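Long-range contacts in carbohydrate deacetylase Agd3 (Neosartorya fumigata, PDB 6NWZ), which probably removes N-acetyl groups from the exopolysaccharide galactosaminogalactan, a deacetylation required for Aspergillus fumigatus biofilm formation: residues 454-459 with 489-494; 247-252 with 590-595. One frame throughout, in Å; residues are numbered along the deposited sequence.

Contact 1 (454-459 with 489-494)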
loop_
_atom_site.group_PDB
_atom_site.type_symbol
_atom_site.label_atom_id
_atom_site.label_comp_id
_atom_site.label_asym_id
_atom_site.label_seq_id
_atom_site.Cartn_x
_atom_site.Cartn_y
_atom_site.Cartn_z
ATOM N N ASN A 454 17.619 -8.318 1.742
ATOM C CA ASN A 454 16.523 -7.416 2.050
ATOM C C ASN A 454 15.833 -7.890 3.319
ATOM O O ASN A 454 16.042 -9.010 3.792
ATOM C CB ASN A 454 15.515 -7.358 0.904
ATOM C CG ASN A 454 14.882 -8.703 0.638
ATOM O OD1 ASN A 454 13.964 -9.115 1.345
ATOM N ND2 ASN A 454 15.389 -9.412 -0.365
ATOM N N CYS A 455 14.982 -7.027 3.859
ATOM C CA CYS A 455 14.247 -7.367 5.064
ATOM C C CYS A 455 12.994 -6.501 5.123
ATOM O O CYS A 455 12.567 -5.932 4.112
ATOM C CB CYS A 455 15.134 -7.191 6.308
ATOM S SG CYS A 455 15.415 -5.473 6.799
ATOM N N VAL A 456 12.421 -6.391 6.314
ATOM C CA VAL A 456 11.203 -5.631 6.528
ATOM C C VAL A 456 11.422 -4.737 7.740
ATOM O O VAL A 456 12.171 -5.080 8.660
ATOM C CB VAL A 456 9.988 -6.572 6.705
ATOM C CG1 VAL A 456 10.001 -7.248 8.069
ATOM C CG2 VAL A 456 8.712 -5.828 6.482
ATOM N N GLY A 457 10.792 -3.565 7.726
ATOM C CA GLY A 457 11.025 -2.581 8.768
ATOM C C GLY A 457 9.848 -2.364 9.697
ATOM O O GLY A 457 9.159 -3.317 10.076
ATOM N N ASP A 458 9.614 -1.109 10.073
ATOM C CA ASP A 458 8.499 -0.755 10.949
ATOM C C ASP A 458 8.085 0.669 10.613
ATOM O O ASP A 458 8.844 1.609 10.870
ATOM C CB ASP A 458 8.888 -0.879 12.419
ATOM C CG ASP A 458 7.725 -0.615 13.353
ATOM O OD1 ASP A 458 6.569 -0.562 12.878
ATOM O OD2 ASP A 458 7.968 -0.458 14.569
ATOM N N ASN A 459 6.883 0.829 10.055
ATOM C CA ASN A 459 6.429 2.142 9.607
ATOM C C ASN A 459 6.112 3.099 10.749
ATOM O O ASN A 459 5.800 4.261 10.469
ATOM C CB ASN A 459 5.209 1.999 8.698
ATOM C CG ASN A 459 5.582 1.547 7.300
ATOM O OD1 ASN A 459 6.711 1.125 7.058
ATOM N ND2 ASN A 459 4.635 1.632 6.372
ATOM N N ASN A 489 12.241 -2.872 3.411
ATOM C CA ASN A 489 10.922 -2.630 2.844
ATOM C C ASN A 489 9.938 -2.251 3.947
ATOM O O ASN A 489 9.990 -2.812 5.046
ATOM C CB ASN A 489 10.413 -3.866 2.107
ATOM C CG ASN A 489 11.390 -4.368 1.063
ATOM O OD1 ASN A 489 11.504 -3.802 -0.024
ATOM N ND2 ASN A 489 12.101 -5.443 1.389
ATOM N N PRO A 490 9.039 -1.311 3.674
ATOM C CA PRO A 490 8.105 -0.855 4.711
ATOM C C PRO A 490 7.086 -1.923 5.083
ATOM O O PRO A 490 6.792 -2.846 4.318
ATOM C CB PRO A 490 7.425 0.357 4.065
ATOM C CG PRO A 490 7.569 0.129 2.591
ATOM C CD PRO A 490 8.885 -0.563 2.414
ATOM N N ARG A 491 6.545 -1.779 6.296
ATOM C CA ARG A 491 5.510 -2.666 6.813
ATOM C C ARG A 491 4.660 -1.911 7.823
ATOM O O ARG A 491 5.184 -1.187 8.673
ATOM C CB ARG A 491 6.094 -3.922 7.476
ATOM C CG ARG A 491 5.046 -4.978 7.843
ATOM C CD ARG A 491 5.671 -6.336 8.189
ATOM N NE ARG A 491 6.271 -6.353 9.521
ATOM C CZ ARG A 491 6.654 -7.456 10.163
ATOM N NH1 ARG A 491 7.187 -7.365 11.373
ATOM N NH2 ARG A 491 6.500 -8.651 9.601
ATOM N N TRP A 492 3.350 -2.107 7.732
ATOM C CA TRP A 492 2.397 -1.471 8.623
ATOM C C TRP A 492 2.196 -2.288 9.896
ATOM O O TRP A 492 2.236 -3.522 9.885
ATOM C CB TRP A 492 1.049 -1.287 7.923
ATOM C CG TRP A 492 1.094 -0.381 6.726
ATOM C CD1 TRP A 492 0.847 -0.723 5.427
ATOM C CD2 TRP A 492 1.404 1.018 6.721
ATOM N NE1 TRP A 492 0.981 0.378 4.614
ATOM C CE2 TRP A 492 1.322 1.458 5.384
ATOM C CE3 TRP A 492 1.741 1.940 7.717
ATOM C CZ2 TRP A 492 1.566 2.780 5.018
ATOM C CZ3 TRP A 492 1.982 3.252 7.350
ATOM C CH2 TRP A 492 1.895 3.658 6.012
ATOM N N ALA A 493 1.969 -1.579 10.996
ATOM C CA ALA A 493 1.562 -2.181 12.255
ATOM C C ALA A 493 0.070 -1.964 12.458
ATOM O O ALA A 493 -0.510 -0.999 11.953
ATOM C CB ALA A 493 2.341 -1.592 13.431
ATOM N N THR A 494 -0.553 -2.876 13.195
ATOM C CA THR A 494 -1.985 -2.829 13.442
ATOM C C THR A 494 -2.240 -2.872 14.941
ATOM O O THR A 494 -1.346 -3.166 15.740
ATOM C CB THR A 494 -2.711 -3.990 12.749
ATOM O OG1 THR A 494 -2.274 -5.230 13.321
ATOM C CG2 THR A 494 -2.401 -3.996 11.264
HETATM O O HOH W 1 6.806 -4.399 11.294
#

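Contact 2 (247-252 with 590-595)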
loop_
_atom_site.group_PDB
_atom_site.type_symbol
_atom_site.label_atom_id
_atom_site.label_comp_id
_atom_site.label_asym_id
_atom_site.label_seq_id
_atom_site.Cartn_x
_atom_site.Cartn_y
_atom_site.Cartn_z
ATOM N N ARG A 247 -1.886 -1.496 -8.863
ATOM C CA ARG A 247 -1.935 -2.806 -8.226
ATOM C C ARG A 247 -2.061 -2.626 -6.719
ATOM O O ARG A 247 -1.438 -1.731 -6.142
ATOM C CB ARG A 247 -0.684 -3.628 -8.575
ATOM C CG ARG A 247 -0.460 -4.872 -7.722
ATOM C CD ARG A 247 -1.493 -5.954 -7.990
ATOM N NE ARG A 247 -1.389 -6.481 -9.346
ATOM C CZ ARG A 247 -2.294 -6.276 -10.298
ATOM N NH1 ARG A 247 -3.383 -5.563 -10.043
ATOM N NH2 ARG A 247 -2.112 -6.794 -11.505
ATOM N N VAL A 248 -2.878 -3.466 -6.085
ATOM C CA VAL A 248 -3.022 -3.482 -4.632
ATOM C C VAL A 248 -2.553 -4.837 -4.122
ATOM O O VAL A 248 -3.125 -5.874 -4.484
ATOM C CB VAL A 248 -4.466 -3.204 -4.189
ATOM C CG1 VAL A 248 -4.598 -3.380 -2.679
ATOM C CG2 VAL A 248 -4.875 -1.806 -4.585
ATOM N N ASN A 249 -1.516 -4.833 -3.291
ATOM C CA ASN A 249 -1.004 -6.054 -2.685
ATOM C C ASN A 249 -1.505 -6.164 -1.252
ATOM O O ASN A 249 -1.527 -5.176 -0.512
ATOM C CB ASN A 249 0.528 -6.093 -2.699
ATOM C CG ASN A 249 1.102 -6.341 -4.083
ATOM O OD1 ASN A 249 1.962 -5.593 -4.551
ATOM N ND2 ASN A 249 0.640 -7.402 -4.738
ATOM N N LEU A 250 -1.902 -7.371 -0.862
ATOM C CA LEU A 250 -2.335 -7.651 0.504
ATOM C C LEU A 250 -1.434 -8.749 1.068
ATOM O O LEU A 250 -1.731 -9.940 0.942
ATOM C CB LEU A 250 -3.801 -8.046 0.547
ATOM C CG LEU A 250 -4.358 -8.292 1.947
ATOM C CD1 LEU A 250 -4.221 -7.039 2.805
ATOM C CD2 LEU A 250 -5.805 -8.761 1.868
ATOM N N ASN A 251 -0.333 -8.342 1.693
ATOM C CA ASN A 251 0.623 -9.255 2.303
ATOM C C ASN A 251 0.473 -9.187 3.817
ATOM O O ASN A 251 0.665 -8.122 4.413
ATOM C CB ASN A 251 2.051 -8.906 1.893
ATOM C CG ASN A 251 2.244 -8.919 0.392
ATOM O OD1 ASN A 251 1.419 -9.458 -0.346
ATOM N ND2 ASN A 251 3.341 -8.330 -0.069
ATOM N N THR A 252 0.137 -10.321 4.434
ATOM C CA THR A 252 -0.082 -10.401 5.876
ATOM C C THR A 252 0.906 -11.403 6.462
ATOM O O THR A 252 0.758 -12.615 6.267
ATOM C CB THR A 252 -1.525 -10.797 6.189
ATOM O OG1 THR A 252 -1.796 -12.100 5.659
ATOM C CG2 THR A 252 -2.487 -9.807 5.561
ATOM N N VAL A 590 -3.852 -9.107 -4.736
ATOM C CA VAL A 590 -2.820 -10.071 -5.092
ATOM C C VAL A 590 -1.793 -10.122 -3.972
ATOM O O VAL A 590 -1.187 -9.099 -3.630
ATOM C CB VAL A 590 -2.153 -9.721 -6.429
ATOM C CG1 VAL A 590 -1.106 -10.748 -6.753
ATOM C CG2 VAL A 590 -3.198 -9.660 -7.529
ATOM N N THR A 591 -1.608 -11.308 -3.395
ATOM C CA THR A 591 -0.559 -11.543 -2.412
ATOM C C THR A 591 0.688 -12.043 -3.129
ATOM O O THR A 591 0.602 -12.919 -3.998
ATOM C CB THR A 591 -1.005 -12.563 -1.356
ATOM O OG1 THR A 591 -2.133 -12.059 -0.634
ATOM C CG2 THR A 591 0.119 -12.851 -0.374
ATOM N N ILE A 592 1.841 -11.469 -2.782
ATOM C CA ILE A 592 3.126 -11.918 -3.299
ATOM C C ILE A 592 4.049 -12.186 -2.120
ATOM O O ILE A 592 3.865 -11.654 -1.024
ATOM C CB ILE A 592 3.759 -10.901 -4.272
ATOM C CG1 ILE A 592 3.968 -9.551 -3.586
ATOM C CG2 ILE A 592 2.880 -10.718 -5.484
ATOM C CD1 ILE A 592 4.473 -8.474 -4.520
ATOM N N THR A 593 5.050 -13.033 -2.357
ATOM C CA THR A 593 5.980 -13.389 -1.297
ATOM C C THR A 593 6.839 -12.188 -0.914
ATOM O O THR A 593 6.952 -11.206 -1.653
ATOM C CB THR A 593 6.883 -14.549 -1.716
ATOM O OG1 THR A 593 7.849 -14.089 -2.669
ATOM C CG2 THR A 593 6.061 -15.673 -2.324
ATOM N N HIS A 594 7.442 -12.280 0.272
ATOM C CA HIS A 594 8.342 -11.228 0.729
ATOM C C HIS A 594 9.437 -10.973 -0.296
ATOM O O HIS A 594 9.787 -9.821 -0.572
ATOM C CB HIS A 594 8.935 -11.613 2.086
ATOM C CG HIS A 594 9.963 -10.655 2.602
ATOM N ND1 HIS A 594 9.725 -9.814 3.667
ATOM C CD2 HIS A 594 11.241 -10.425 2.218
ATOM C CE1 HIS A 594 10.809 -9.096 3.908
ATOM N NE2 HIS A 594 11.742 -9.448 3.042
ATOM N N GLN A 595 9.970 -12.046 -0.889
ATOM C CA GLN A 595 10.997 -11.912 -1.916
ATOM C C GLN A 595 10.470 -11.166 -3.137
ATOM O O GLN A 595 11.141 -10.270 -3.662
ATOM C CB GLN A 595 11.513 -13.297 -2.303
ATOM C CG GLN A 595 12.632 -13.295 -3.326
ATOM C CD GLN A 595 13.429 -14.587 -3.322
ATOM O OE1 GLN A 595 13.356 -15.373 -2.377
ATOM N NE2 GLN A 595 14.194 -14.815 -4.382
#

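Contact 1 (454-459 with 489-494)
Cys-455 and Asn-489 begin the pairing of the parallel strands 454-456 and 487-492. The carbonyl O of Cys-455 accepts two donors of Asn-489. Side-chain ND2 lies in the carbonyl plane at 2.8 Å from Cys-455 O, whereas the backbone N comes from above that plane. This double grip ties the amide of Asn-489 to the backbone it pairs with. One step on, Gly-457 N donates to Asn-489 O (2.9 Å).

Val-456 packs along the Arg-491 side chain. CG2 of Val-456 stands anti to its own backbone N and rests on Arg-491 CB and CD, while CG1 reaches over the centre of one guanidinium face, 3.9 Å above the plane. The arginine chain is extended until it bends at CG-CD (chi3 76°), and its NH2 then meets Asp-255 OD1 in a salt bridge and Gln-253 OE1 in a hydrogen bond. A water bridges the two segments, accepting from Arg-491 NE at 2.7 Å and donating to Gly-457 O.

Beyond the strand, Asn-459 still pairs opposite Trp-492 in the register and belongs to the tight part. Its N donates to Arg-491 O at 3.0 Å, and its OD1 accepts Arg-491 N from well above the amide plane. Its ND2 sits 3.0 Å above the Trp-492 ring, offset toward the rim, with amide and ring planes 83° apart, and is hydrogen-bonded to Asp-541 OD2. The same indole stacks on His-534, a ligand of another zinc. The loose, partly exposed side is at Asp-458 and Ala-493, where OD1 of Asp-458 approaches CB of Ala-493 only to 4.4 Å.

Because Asp-255 is a zinc ligand, Arg-491 is a second-shell residue of that metal, and its salt bridge probably helps to orient the Asp-255 carboxylate.

Contact 2 (247-252 with 590-595)
Val-590, the residue with most surface buried here, meets the 247-252 segment with both its backbone and its side chain. Its carbonyl O accepts Asn-249 ND2 at 2.7 Å along an almost straight N-H (175°). The acceptor lies in the amide plane of Asn-249, although the donor stands above the carbonyl plane of Val-590. Two weak backbone hydrogen bonds flank it, from Val-590 N to Val-248 O and from Leu-250 N to Val-590 O. The side chain of Val-590 contributes a methyl: CG2 lies over one face of the Arg-247 guanidinium, 4.1 Å from NE, while NH1 and NH2 of that arginine form salt bridges with Asp-661 and Glu-656.

Asn-251 is the second anchor. Its CG is turned beside the backbone N (chi1 -57°), which brings OD1 to the N of Ile-592 at 3.2 Å, with the donor tilted from the amide plane.

Ile-592, the third, answers with aliphatic surface. CD1 touches Asn-249 OD1 at 3.8 Å, and CG1 passes just as near Asn-251 ND2, so its side chain spans both asparagines. Between these anchors Thr-591 OG1 donates to Leu-250 O (2.7 Å).

Thus side-chain amides and a hydroxyl supply the firmer bonds joining the lead-in to strand 252-257, which carries the zinc ligands Asp-255 and Asp-256, with the lead-in to helix 594-607, N-capped by Thr-593 OG1 accepting from Glu-596 N. The parallel strands 252-257, 300-304, 384-387 and 542-546, with helices between them in sequence, are consistent with the beta/alpha barrel-like fold of polysaccharide deacetylases.

Contacts 1 and 2 have centres 13 Å apart and lie within the deacetylase domain range. Along the chain contact 1 is nested inside contact 2: 247-252 comes first, then 454-459 and 489-494, and 590-595 closes the loop. Strands 252-257, 542-546, 487-492 and 454-456 follow one another across a single mixed sheet, all pairing in parallel, and helix 594-607 packs on Asn-454, Asn-489 and Pro-490. The contacts touch directly where the His-594 ring packs against Asn-454, Cys-455 and Val-456. His-594 ND1 is hydrogen-bonded to Gln-253, whose OE1 accepts from Arg-491 NH2; through this chain of bonds contact 2 is probably connected to the neighbourhood of Asp-255.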